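Local coordinates for Rik1-associated factor 1 (Schizosaccharomyces pombe, PDB 4O9D), which serves, as part of the Clr4 methyltransferase complex, in establishing heterochromatin through methylation of histone H3, at residues Gly290-Thr302 with Trp305-His319. Residues are numbered along the deposited sequence; the frame is centred on the assembly and turned at random.
Sequences GILVTSSGTDNQT and WDSRKPDKPLSLLKH
Antiparallel strand pairing within one blade of the WD-repeat propeller joins Val293 to Trp305 and Thr302 to Leu317, so that strand 301-306 is held between its neighbours 292-297 and 315-318. Each pair closes two backbone hydrogen bonds, as with Trp305 N to Val293 O at 2.8 Å. The indole of Trp305 runs on along strand 292-297 and brings its edge, at CZ3, within 3.7 Å of Ser295 CB, while Phe274 of the preceding blade meets the ring obliquely. At the turn after Trp305, Ile291 O takes two donors: Ser307 N almost straight along the carbonyl, and Ser307 OG at 2.7 Å, tilted from the carbonyl plane. The hydroxyl reaches it because OG sits between the backbone N and carbonyl carbon (chi1 58°). Asp306 OD1 accepts from Arg308 N, forming an Asx turn, and the guanidinium grips the carboxylate side-on, Arg308 NE to Asp306 OD1 at 2.9 Å and NH1 to OD2. Ile291 CG2 lies over a guanidinium face, 3.5 Å from Arg308 NE. Were Asp306 replaced by alanine, Arg308 would probably lose its charge partner and the Asx bond, its guanidinium free to swing off Ile291. Where strand 315-318 ends, His319 N bonds to Asn300 O, and its ring hydrogen-bonds to Asp357 and Thr353 of the next blade. Main-chain bonds thus set the register, whereas the Asp306-Arg308 pair and Ser307 help hold the turn and polar side chains tie blade to blade.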
ATOM      1  N   GLY A 290       2.558  -5.360 -19.146  1.00 25.95           N
ATOM      2  CA  GLY A 290       2.824  -6.676 -18.590  1.00 25.70           C
ATOM      3  C   GLY A 290       4.256  -7.118 -18.787  1.00 25.27           C
ATOM      4  O   GLY A 290       4.643  -8.192 -18.318  1.00 28.23           O
ATOM      5  N   ILE A 291       5.040  -6.295 -19.490  1.00 24.91           N
ATOM      6  CA  ILE A 291       6.382  -6.661 -19.927  1.00 27.45           C
ATOM      7  C   ILE A 291       7.522  -6.034 -19.122  1.00 28.70           C
ATOM      8  O   ILE A 291       8.636  -6.548 -19.128  1.00 29.30           O
ATOM      9  CB  ILE A 291       6.607  -6.246 -21.394  1.00 33.41           C
ATOM     10  CG1 ILE A 291       5.628  -6.962 -22.309  1.00 40.28           C
ATOM     11  CG2 ILE A 291       8.021  -6.592 -21.830  1.00 40.79           C
ATOM     12  CD1 ILE A 291       5.749  -8.463 -22.263  1.00 41.88           C
ATOM     13  N   LEU A 292       7.281  -4.910 -18.455  1.00 23.80           N
ATOM     14  CA  LEU A 292       8.365  -4.286 -17.707  1.00 27.00           C
ATOM     15  C   LEU A 292       8.169  -4.514 -16.216  1.00 23.06           C
ATOM     16  O   LEU A 292       7.043  -4.599 -15.731  1.00 24.73           O
ATOM     17  CB  LEU A 292       8.470  -2.784 -17.990  1.00 24.74           C
ATOM     18  CG  LEU A 292       8.571  -2.372 -19.469  1.00 26.24           C
ATOM     19  CD1 LEU A 292       8.614  -0.861 -19.593  1.00 33.26           C
ATOM     20  CD2 LEU A 292       9.798  -2.984 -20.150  1.00 26.36           C
ATOM     21  N   VAL A 293       9.298  -4.556 -15.519  1.00 21.30           N
ATOM     22  CA  VAL A 293       9.360  -4.746 -14.096  1.00 22.66           C
ATOM     23  C   VAL A 293      10.223  -3.633 -13.513  1.00 22.79           C
ATOM     24  O   VAL A 293      11.213  -3.215 -14.133  1.00 25.23           O
ATOM     25  CB  VAL A 293       9.978  -6.114 -13.807  1.00 24.55           C
ATOM     26  CG1 VAL A 293      10.255  -6.265 -12.321  1.00 21.18           C
ATOM     27  CG2 VAL A 293       9.062  -7.213 -14.380  1.00 21.13           C
ATOM     28  N   THR A 294       9.833  -3.122 -12.342  1.00 23.44           N
ATOM     29  CA  THR A 294      10.534  -1.984 -11.741  1.00 18.61           C
ATOM     30  C   THR A 294      10.882  -2.263 -10.292  1.00 19.32           C
ATOM     31  O   THR A 294      10.233  -3.060  -9.637  1.00 19.94           O
ATOM     32  CB  THR A 294       9.660  -0.699 -11.781  1.00 21.53           C
ATOM     33  OG1 THR A 294       8.604  -0.786 -10.800  1.00 20.88           O
ATOM     34  CG2 THR A 294       9.070  -0.506 -13.156  1.00 24.93           C
ATOM     35  N   SER A 295      11.895  -1.565  -9.792  1.00 24.22           N
ATOM     36  CA  SER A 295      12.313  -1.671  -8.398  1.00 23.07           C
ATOM     37  C   SER A 295      12.727  -0.280  -7.899  1.00 25.61           C
ATOM     38  O   SER A 295      13.743   0.276  -8.361  1.00 19.65           O
ATOM     39  CB  SER A 295      13.510  -2.623  -8.293  1.00 23.48           C
ATOM     40  OG  SER A 295      14.044  -2.611  -6.982  1.00 24.49           O
ATOM     41  N   SER A 296      11.942   0.299  -6.994  1.00 24.05           N
ATOM     42  CA  SER A 296      12.228   1.651  -6.508  1.00 18.50           C
ATOM     43  C   SER A 296      12.755   1.570  -5.092  1.00 25.03           C
ATOM     44  O   SER A 296      12.170   0.902  -4.218  1.00 23.05           O
ATOM     45  CB  SER A 296      10.989   2.561  -6.536  1.00 23.58           C
ATOM     46  OG  SER A 296      10.305   2.535  -7.775  1.00 20.49           O
ATOM     47  N   GLY A 297      13.849   2.269  -4.825  1.00 26.04           N
ATOM     48  CA  GLY A 297      14.496   2.065  -3.541  1.00 25.74           C
ATOM     49  C   GLY A 297      14.728   3.289  -2.707  1.00 28.84           C
ATOM     50  O   GLY A 297      14.367   4.414  -3.089  1.00 28.13           O
ATOM     51  N   THR A 298      15.349   3.044  -1.556  1.00 26.78           N
ATOM     52  CA  THR A 298      15.770   4.105  -0.648  1.00 28.33           C
ATOM     53  C   THR A 298      16.940   4.869  -1.228  1.00 25.71           C
ATOM     54  O   THR A 298      17.310   5.903  -0.668  1.00 30.93           O
ATOM     55  CB  THR A 298      16.193   3.550   0.745  1.00 26.72           C
ATOM     56  OG1 THR A 298      17.386   2.755   0.608  1.00 28.69           O
ATOM     57  CG2 THR A 298      15.057   2.693   1.365  1.00 27.13           C
ATOM     58  N   ASP A 299      17.523   4.380  -2.329  1.00 28.30           N
ATOM     59  CA  ASP A 299      18.526   5.161  -3.084  1.00 30.02           C
ATOM     60  C   ASP A 299      17.931   6.275  -3.931  1.00 29.33           C
ATOM     61  O   ASP A 299      18.649   6.987  -4.657  1.00 25.14           O
ATOM     62  CB  ASP A 299      19.411   4.274  -3.968  1.00 30.76           C
ATOM     63  CG  ASP A 299      18.626   3.456  -4.992  1.00 33.59           C
ATOM     64  OD1 ASP A 299      17.374   3.478  -4.991  1.00 28.05           O
ATOM     65  OD2 ASP A 299      19.294   2.752  -5.792  1.00 35.85           O
ATOM     66  N   ASN A 300      16.623   6.447  -3.833  1.00 26.84           N
ATOM     67  CA  ASN A 300      15.950   7.490  -4.587  1.00 26.21           C
ATOM     68  C   ASN A 300      16.055   7.275  -6.096  1.00 28.66           C
ATOM     69  O   ASN A 300      16.141   8.232  -6.853  1.00 26.60           O
ATOM     70  CB  ASN A 300      16.537   8.859  -4.205  1.00 29.96           C
ATOM     71  CG  ASN A 300      15.464   9.926  -3.983  1.00 30.51           C
ATOM     72  OD1 ASN A 300      14.301   9.623  -3.671  1.00 25.95           O
ATOM     73  ND2 ASN A 300      15.857  11.191  -4.144  1.00 33.16           N
ATOM     74  N   GLN A 301      16.059   6.025  -6.553  1.00 27.34           N
ATOM     75  CA  GLN A 301      15.985   5.791  -7.997  1.00 23.88           C
ATOM     76  C   GLN A 301      15.261   4.480  -8.246  1.00 26.32           C
ATOM     77  O   GLN A 301      15.106   3.692  -7.322  1.00 24.16           O
ATOM     78  CB  GLN A 301      17.386   5.771  -8.624  1.00 27.64           C
ATOM     79  CG  GLN A 301      18.293   4.685  -8.083  1.00 29.08           C
ATOM     80  CD  GLN A 301      19.756   4.942  -8.432  1.00 36.85           C
ATOM     81  OE1 GLN A 301      20.104   6.014  -8.957  1.00 41.03           O
ATOM     82  NE2 GLN A 301      20.624   3.974  -8.129  1.00 29.78           N
ATOM     83  N   THR A 302      14.793   4.278  -9.479  1.00 22.88           N
ATOM     84  CA  THR A 302      14.017   3.089  -9.847  1.00 21.66           C
ATOM     85  C   THR A 302      14.732   2.366 -10.976  1.00 25.09           C
ATOM     86  O   THR A 302      14.976   2.965 -12.048  1.00 25.83           O
ATOM     87  CB  THR A 302      12.620   3.486 -10.366  1.00 20.94           C
ATOM     88  OG1 THR A 302      11.867   4.129  -9.328  1.00 20.24           O
ATOM     89  CG2 THR A 302      11.866   2.272 -10.899  1.00 20.65           C
ATOM     90  N   TRP A 305      13.388  -3.148 -15.887  1.00 21.46           N
ATOM     91  CA  TRP A 305      13.815  -4.274 -16.715  1.00 25.49           C
ATOM     92  C   TRP A 305      12.742  -4.604 -17.733  1.00 24.50           C
ATOM     93  O   TRP A 305      11.558  -4.494 -17.465  1.00 25.63           O
ATOM     94  CB  TRP A 305      14.021  -5.551 -15.868  1.00 26.54           C
ATOM     95  CG  TRP A 305      15.141  -5.523 -14.901  1.00 23.94           C
ATOM     96  CD1 TRP A 305      16.447  -5.848 -15.149  1.00 27.21           C
ATOM     97  CD2 TRP A 305      15.072  -5.172 -13.513  1.00 25.25           C
ATOM     98  NE1 TRP A 305      17.188  -5.708 -14.003  1.00 29.23           N
ATOM     99  CE2 TRP A 305      16.369  -5.305 -12.984  1.00 26.36           C
ATOM    100  CE3 TRP A 305      14.036  -4.763 -12.668  1.00 26.25           C
ATOM    101  CZ2 TRP A 305      16.665  -5.045 -11.645  1.00 29.13           C
ATOM    102  CZ3 TRP A 305      14.329  -4.502 -11.330  1.00 32.33           C
ATOM    103  CH2 TRP A 305      15.636  -4.637 -10.836  1.00 33.24           C
ATOM    104  N   ASP A 306      13.178  -5.028 -18.908  1.00 25.55           N
ATOM    105  CA  ASP A 306      12.322  -5.634 -19.900  1.00 20.00           C
ATOM    106  C   ASP A 306      12.347  -7.112 -19.602  1.00 28.19           C
ATOM    107  O   ASP A 306      13.394  -7.744 -19.698  1.00 30.38           O
ATOM    108  CB  ASP A 306      12.936  -5.382 -21.284  1.00 29.79           C
ATOM    109  CG  ASP A 306      12.188  -6.069 -22.409  1.00 34.09           C
ATOM    110  OD1 ASP A 306      11.389  -7.004 -22.177  1.00 30.96           O
ATOM    111  OD2 ASP A 306      12.403  -5.652 -23.557  1.00 40.19           O
ATOM    112  N   SER A 307      11.207  -7.673 -19.231  1.00 26.18           N
ATOM    113  CA  SER A 307      11.184  -9.049 -18.720  1.00 31.40           C
ATOM    114  C   SER A 307      11.674 -10.068 -19.765  1.00 35.60           C
ATOM    115  O   SER A 307      12.012 -11.193 -19.427  1.00 32.19           O
ATOM    116  CB  SER A 307       9.778  -9.408 -18.274  1.00 26.60           C
ATOM    117  OG  SER A 307       8.888  -9.250 -19.357  1.00 31.99           O
ATOM    118  N   ARG A 308      11.714  -9.663 -21.031  1.00 33.05           N
ATOM    119  CA  ARG A 308      12.119 -10.566 -22.113  1.00 39.03           C
ATOM    120  C   ARG A 308      13.637 -10.563 -22.322  1.00 45.30           C
ATOM    121  O   ARG A 308      14.162 -11.351 -23.112  1.00 41.56           O
ATOM    122  CB  ARG A 308      11.429 -10.151 -23.411  1.00 38.00           C
ATOM    123  CG  ARG A 308       9.915 -10.179 -23.320  1.00 39.99           C
ATOM    124  CD  ARG A 308       9.298  -9.387 -24.451  1.00 44.34           C
ATOM    125  NE  ARG A 308       9.800  -8.020 -24.428  1.00 46.48           N
ATOM    126  CZ  ARG A 308       9.478  -7.087 -25.309  1.00 45.16           C
ATOM    127  NH1 ARG A 308       9.995  -5.878 -25.192  1.00 48.54           N
ATOM    128  NH2 ARG A 308       8.648  -7.363 -26.308  1.00 50.90           N
ATOM    129  N   LYS A 309      14.314  -9.644 -21.631  1.00 40.43           N
ATOM    130  CA  LYS A 309      15.772  -9.595 -21.551  1.00 41.33           C
ATOM    131  C   LYS A 309      16.178  -9.185 -20.145  1.00 37.14           C
ATOM    132  O   LYS A 309      16.743  -8.107 -19.951  1.00 39.56           O
ATOM    133  CB  LYS A 309      16.346  -8.551 -22.501  1.00 39.21           C
ATOM    134  CG  LYS A 309      16.126  -8.796 -23.961  1.00 44.22           C
ATOM    135  CD  LYS A 309      16.638  -7.584 -24.752  1.00 52.47           C
ATOM    136  CE  LYS A 309      16.613  -7.824 -26.253  1.00 51.70           C
ATOM    137  NZ  LYS A 309      16.450  -6.539 -27.000  1.00 62.07           N
ATOM    138  N   PRO A 310      15.941 -10.058 -19.166  1.00 39.50           N
ATOM    139  CA  PRO A 310      16.073  -9.688 -17.751  1.00 36.28           C
ATOM    140  C   PRO A 310      17.515  -9.552 -17.275  1.00 39.53           C
ATOM    141  O   PRO A 310      17.730  -9.243 -16.111  1.00 40.97           O
ATOM    142  CB  PRO A 310      15.373 -10.850 -17.025  1.00 39.36           C
ATOM    143  CG  PRO A 310      15.547 -12.021 -17.934  1.00 39.89           C
ATOM    144  CD  PRO A 310      15.576 -11.476 -19.346  1.00 40.30           C
ATOM    145  N   ASP A 311      18.482  -9.754 -18.168  1.00 45.41           N
ATOM    146  CA  ASP A 311      19.898  -9.775 -17.798  1.00 42.80           C
ATOM    147  C   ASP A 311      20.409  -8.476 -17.166  1.00 41.24           C
ATOM    148  O   ASP A 311      21.061  -8.504 -16.120  1.00 40.28           O
ATOM    149  CB  ASP A 311      20.742 -10.102 -19.029  1.00 44.79           C
ATOM    150  CG  ASP A 311      20.337 -11.401 -19.677  1.00 49.82           C
ATOM    151  OD1 ASP A 311      19.674 -12.229 -19.006  1.00 55.57           O
ATOM    152  OD2 ASP A 311      20.690 -11.606 -20.858  1.00 57.93           O
ATOM    153  N   LYS A 312      20.136  -7.348 -17.817  1.00 40.98           N
ATOM    154  CA  LYS A 312      20.540  -6.039 -17.307  1.00 40.02           C
ATOM    155  C   LYS A 312      19.354  -5.073 -17.330  1.00 31.62           C
ATOM    156  O   LYS A 312      18.437  -5.210 -18.148  1.00 29.23           O
ATOM    157  CB  LYS A 312      21.674  -5.440 -18.154  1.00 43.37           C
ATOM    158  CG  LYS A 312      22.873  -6.354 -18.410  1.00 51.66           C
ATOM    159  CD  LYS A 312      23.881  -6.317 -17.260  1.00 55.99           C
ATOM    160  CE  LYS A 312      25.107  -7.186 -17.556  1.00 59.75           C
ATOM    161  NZ  LYS A 312      25.891  -7.500 -16.320  1.00 60.18           N
ATOM    162  N   PRO A 313      19.388  -4.071 -16.452  1.00 34.16           N
ATOM    163  CA  PRO A 313      18.350  -3.039 -16.412  1.00 31.96           C
ATOM    164  C   PRO A 313      18.134  -2.443 -17.791  1.00 34.52           C
ATOM    165  O   PRO A 313      19.061  -2.362 -18.580  1.00 33.20           O
ATOM    166  CB  PRO A 313      18.951  -1.979 -15.487  1.00 35.72           C
ATOM    167  CG  PRO A 313      19.896  -2.718 -14.630  1.00 40.47           C
ATOM    168  CD  PRO A 313      20.487  -3.778 -15.516  1.00 37.39           C
ATOM    169  N   LEU A 314      16.918  -2.036 -18.095  1.00 32.40           N
ATOM    170  CA  LEU A 314      16.679  -1.328 -19.334  1.00 30.99           C
ATOM    171  C   LEU A 314      16.953   0.152 -19.103  1.00 36.38           C
ATOM    172  O   LEU A 314      17.398   0.879 -20.000  1.00 31.89           O
ATOM    173  CB  LEU A 314      15.237  -1.526 -19.758  1.00 36.03           C
ATOM    174  CG  LEU A 314      14.703  -0.501 -20.738  1.00 36.50           C
ATOM    175  CD1 LEU A 314      15.450  -0.582 -22.059  1.00 39.54           C
ATOM    176  CD2 LEU A 314      13.213  -0.746 -20.905  1.00 35.99           C
ATOM    177  N   SER A 315      16.665   0.611 -17.891  1.00 31.48           N
ATOM    178  CA  SER A 315      16.853   2.013 -17.587  1.00 31.58           C
ATOM    179  C   SER A 315      16.943   2.230 -16.093  1.00 31.20           C
ATOM    180  O   SER A 315      16.628   1.340 -15.292  1.00 28.14           O
ATOM    181  CB  SER A 315      15.693   2.833 -18.148  1.00 33.63           C
ATOM    182  OG  SER A 315      15.999   4.214 -18.071  1.00 43.04           O
ATOM    183  N   LEU A 316      17.388   3.426 -15.742  1.00 24.85           N
ATOM    184  CA  LEU A 316      17.537   3.841 -14.369  1.00 23.34           C
ATOM    185  C   LEU A 316      16.932   5.241 -14.244  1.00 29.12           C
ATOM    186  O   LEU A 316      17.398   6.212 -14.873  1.00 26.36           O
ATOM    187  CB  LEU A 316      19.003   3.820 -14.016  1.00 30.12           C
ATOM    188  CG  LEU A 316      19.404   4.303 -12.632  1.00 33.78           C
ATOM    189  CD1 LEU A 316      18.400   3.899 -11.622  1.00 34.66           C
ATOM    190  CD2 LEU A 316      20.775   3.719 -12.307  1.00 39.09           C
ATOM    191  N   LEU A 317      15.859   5.326 -13.466  1.00 24.83           N
ATOM    192  CA  LEU A 317      15.053   6.535 -13.382  1.00 22.92           C
ATOM    193  C   LEU A 317      15.346   7.242 -12.072  1.00 27.37           C
ATOM    194  O   LEU A 317      14.859   6.810 -11.019  1.00 27.18           O
ATOM    195  CB  LEU A 317      13.576   6.168 -13.411  1.00 19.93           C
ATOM    196  CG  LEU A 317      13.124   5.108 -14.422  1.00 22.56           C
ATOM    197  CD1 LEU A 317      11.659   4.841 -14.110  1.00 23.90           C
ATOM    198  CD2 LEU A 317      13.309   5.573 -15.872  1.00 26.52           C
ATOM    199  N   LYS A 318      16.109   8.333 -12.132  1.00 20.60           N
ATOM    200  CA  LYS A 318      16.667   8.940 -10.931  1.00 26.93           C
ATOM    201  C   LYS A 318      15.878  10.136 -10.391  1.00 26.09           C
ATOM    202  O   LYS A 318      15.345  10.937 -11.146  1.00 24.82           O
ATOM    203  CB  LYS A 318      18.096   9.392 -11.215  1.00 32.03           C
ATOM    204  CG  LYS A 318      19.077   8.258 -11.425  1.00 28.93           C
ATOM    205  CD  LYS A 318      20.417   8.786 -11.971  1.00 33.90           C
ATOM    206  CE  LYS A 318      21.551   7.805 -11.659  1.00 46.15           C
ATOM    207  NZ  LYS A 318      22.877   8.229 -12.192  1.00 54.85           N
ATOM    208  N   HIS A 319      15.826  10.272  -9.072  1.00 25.08           N
ATOM    209  CA  HIS A 319      15.371  11.533  -8.494  1.00 26.67           C
ATOM    210  C   HIS A 319      16.571  12.327  -7.996  1.00 27.82           C
ATOM    211  O   HIS A 319      17.700  11.843  -8.004  1.00 30.77           O
ATOM    212  CB  HIS A 319      14.381  11.310  -7.351  1.00 25.24           C
ATOM    213  CG  HIS A 319      12.983  11.049  -7.814  1.00 21.40           C
ATOM    214  ND1 HIS A 319      11.940  11.922  -7.576  1.00 23.33           N
ATOM    215  CD2 HIS A 319      12.465  10.025  -8.525  1.00 19.68           C
ATOM    216  CE1 HIS A 319      10.838  11.437  -8.116  1.00 23.40           C
ATOM    217  NE2 HIS A 319      11.128  10.291  -8.699  1.00 24.80           N
TER
HETATM  218  O   HOH W   1      19.617   9.425  -6.741  1.00 41.47           O
HETATM  219  O   HOH W   2      12.414   6.743  -9.811  1.00 22.01           O